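Local structure of tail component (Lactobacillus phage J-1, 5LY8) at residues Asn115-Gln119 and Gly120-Ala124. The protein is an evolved distal tail component whose second carbohydrate-binding module, the part described here, probably helps the phage recognise sugars on its Lactobacillus casei host. Sequence-based numbering, arbitrary orientation.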
ATOM      1  N   ASN A 115      -1.483   2.339   2.171  1.00  9.52           N
ATOM      2  CA  ASN A 115      -1.330   3.509   3.018  1.00 10.14           C
ATOM      3  C   ASN A 115      -1.941   3.348   4.374  1.00 10.61           C
ATOM      4  O   ASN A 115      -3.012   2.743   4.509  1.00 10.80           O
ATOM      5  CB  ASN A 115      -2.053   4.696   2.324  1.00 10.15           C
ATOM      6  CG  ASN A 115      -1.473   5.029   0.978  1.00  9.38           C
ATOM      7  OD1 ASN A 115      -0.317   4.711   0.710  1.00  9.71           O
ATOM      8  ND2 ASN A 115      -2.256   5.638   0.102  1.00 10.18           N
ATOM      9  N   LEU A 116      -1.261   3.919   5.376  1.00 10.20           N
ATOM     10  CA  LEU A 116      -1.768   4.033   6.744  1.00 10.07           C
ATOM     11  C   LEU A 116      -1.926   5.522   7.006  1.00 10.57           C
ATOM     12  O   LEU A 116      -1.046   6.326   6.658  1.00 11.18           O
ATOM     13  CB  LEU A 116      -0.829   3.374   7.749  1.00 10.36           C
ATOM     14  CG  LEU A 116      -0.736   1.854   7.567  1.00 11.69           C
ATOM     15  CD1 LEU A 116       0.391   1.293   8.367  1.00 13.11           C
ATOM     16  CD2 LEU A 116      -2.056   1.140   7.924  1.00 12.39           C
ATOM     17  N   THR A 117      -3.059   5.886   7.615  1.00 10.68           N
ATOM     18  CA  THR A 117      -3.442   7.278   7.781  1.00 11.10           C
ATOM     19  C   THR A 117      -3.843   7.602   9.189  1.00 11.94           C
ATOM     20  O   THR A 117      -4.105   6.702   9.990  1.00 11.48           O
ATOM     21  CB  THR A 117      -4.607   7.585   6.802  1.00 12.72           C
ATOM     22  OG1 THR A 117      -5.769   6.816   7.149  1.00 12.62           O
ATOM     23  CG2 THR A 117      -4.238   7.298   5.337  1.00 13.07           C
ATOM     24  N   TYR A 118      -3.929   8.898   9.475  1.00 11.19           N
ATOM     25  CA  TYR A 118      -4.441   9.399  10.744  1.00 11.95           C
ATOM     26  C   TYR A 118      -5.201  10.663  10.463  1.00 13.14           C
ATOM     27  O   TYR A 118      -4.648  11.609   9.876  1.00 12.77           O
ATOM     28  CB  TYR A 118      -3.362   9.661  11.810  1.00 13.09           C
ATOM     29  CG  TYR A 118      -3.957   9.980  13.168  1.00 12.39           C
ATOM     30  CD1 TYR A 118      -4.684   9.024  13.866  1.00 13.61           C
ATOM     31  CD2 TYR A 118      -3.831  11.247  13.732  1.00 13.25           C
ATOM     32  CE1 TYR A 118      -5.257   9.311  15.098  1.00 13.36           C
ATOM     33  CE2 TYR A 118      -4.378  11.532  14.980  1.00 13.81           C
ATOM     34  CZ  TYR A 118      -5.081  10.555  15.660  1.00 13.98           C
ATOM     35  OH  TYR A 118      -5.643  10.827  16.884  1.00 14.08           O
ATOM     36  N   GLN A 119      -6.461  10.738  10.914  1.00 13.55           N
ATOM     37  CA  GLN A 119      -7.313  11.915  10.732  1.00 14.05           C
ATOM     38  C   GLN A 119      -7.251  12.447   9.292  1.00 16.18           C
ATOM     39  O   GLN A 119      -7.191  13.659   9.081  1.00 16.23           O
ATOM     40  CB  GLN A 119      -7.036  13.004  11.804  1.00 14.82           C
ATOM     41  CG  GLN A 119      -7.331  12.474  13.208  1.00 15.01           C
ATOM     42  CD  GLN A 119      -7.165  13.485  14.331  1.00 17.81           C
ATOM     43  OE1 GLN A 119      -6.269  14.370  14.366  1.00 17.40           O
ATOM     44  NE2 GLN A 119      -7.963  13.306  15.359  1.00 17.41           N
ATOM     45  N   GLY A 120      -7.248  11.532   8.314  1.00 14.24           N
ATOM     46  CA  GLY A 120      -7.320  11.913   6.916  1.00 13.80           C
ATOM     47  C   GLY A 120      -6.004  12.209   6.233  1.00 14.67           C
ATOM     48  O   GLY A 120      -6.012  12.595   5.054  1.00 14.87           O
ATOM     49  N   LYS A 121      -4.878  12.065   6.933  1.00 13.03           N
ATOM     50  CA  LYS A 121      -3.574  12.340   6.342  1.00 12.56           C
ATOM     51  C   LYS A 121      -2.751  11.081   6.280  1.00 12.64           C
ATOM     52  O   LYS A 121      -2.835  10.231   7.174  1.00 12.23           O
ATOM     53  CB  LYS A 121      -2.832  13.393   7.178  1.00 13.76           C
ATOM     54  CG  LYS A 121      -3.455  14.789   7.063  1.00 15.86           C
ATOM     55  CD  LYS A 121      -2.545  15.866   7.682  1.00 18.99           C
ATOM     56  CE  LYS A 121      -3.201  17.231   7.706  1.00 26.17           C
ATOM     57  NZ  LYS A 121      -3.255  17.820   6.345  1.00 32.97           N
ATOM     58  N   ILE A 122      -1.911  10.959   5.247  1.00 11.25           N
ATOM     59  CA  ILE A 122      -0.946   9.879   5.177  1.00 10.94           C
ATOM     60  C   ILE A 122       0.031   9.958   6.350  1.00 11.59           C
ATOM     61  O   ILE A 122       0.599  11.026   6.634  1.00 11.95           O
ATOM     62  CB  ILE A 122      -0.135   9.975   3.861  1.00 10.73           C
ATOM     63  CG1 ILE A 122      -1.013   9.857   2.599  1.00 10.84           C
ATOM     64  CG2 ILE A 122       1.027   8.950   3.839  1.00 11.93           C
ATOM     65  CD1 ILE A 122      -1.636   8.431   2.397  1.00 11.42           C
ATOM     66  N   VAL A 123       0.238   8.797   6.990  1.00 11.18           N
ATOM     67  CA  VAL A 123       1.291   8.598   7.959  1.00 10.83           C
ATOM     68  C   VAL A 123       2.399   7.779   7.270  1.00 11.34           C
ATOM     69  O   VAL A 123       3.565   8.161   7.329  1.00 11.53           O
ATOM     70  CB  VAL A 123       0.791   7.978   9.273  1.00 13.79           C
ATOM     71  CG1 VAL A 123       1.959   7.585  10.190  1.00 14.12           C
ATOM     72  CG2 VAL A 123      -0.142   8.942   9.991  1.00 14.21           C
ATOM     73  N   ALA A 124       2.035   6.676   6.597  1.00 10.85           N
ATOM     74  CA  ALA A 124       3.016   5.884   5.844  1.00 10.20           C
ATOM     75  C   ALA A 124       2.392   5.421   4.549  1.00 10.90           C
ATOM     76  O   ALA A 124       1.212   5.058   4.527  1.00 11.00           O
ATOM     77  CB  ALA A 124       3.486   4.670   6.666  1.00 12.21           C
TER
HETATM   78  O   HOH W   1      -7.422   8.539   8.558  1.00 13.77           O
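Leu116 O accepts two backbone N-H groups, from Val123 N at 2.8 Å and from Ala124 N at 3.1 Å, and this double acceptance, two residues facing one, identifies a classic beta bulge in the hairpin. The two donors approach differently: Val123 N lies in the carbonyl plane, whereas Ala124 N is tilted from it. A nearly straight bond from Leu116 N to Ala124 O, 2.9 Å, completes this end, where Asn115, Leu116, Ile122, Val123 and Ala124 are all buried and side chains meet at van der Waals distance. Val123 CG2, set beside its own backbone N and anti to the carbonyl carbon, lies 3.8 Å from Tyr118 CB. Ile122 CD1 sits over the flat face of the Asn115 carboxamide, 3.7 Å from ND2; the amide's polar ends go elsewhere, OD1 to Ser125 and ND2 to Glu113 and the carbonyl of Val35.

Toward the turn the contact opens to solvent. Tyr118 to Lys121 form a type I' turn, with both central residues, Gln119 and Gly120, at positive phi (46° and 87°). Tyr118 and Lys121 exchange two backbone bonds; the one from Lys121 N meets Tyr118 O from 56° out of the carbonyl plane. A water joins Thr117 OG1, at 2.8 Å, to Gly120 N, while Gln119 CG lies over one face of the Tyr118 ring near its rim.

Strands 110-118 and 121-130 form the hairpin. Beyond it, Asn115 pairs through its backbone with Thr210 of strand 208-216, Val123 bonds through its backbone to Tyr145, and Leu116 packs on Phe94 and Phe96 of strand 94-103 in the other large sheet, consistent with a concanavalin-like beta sandwich.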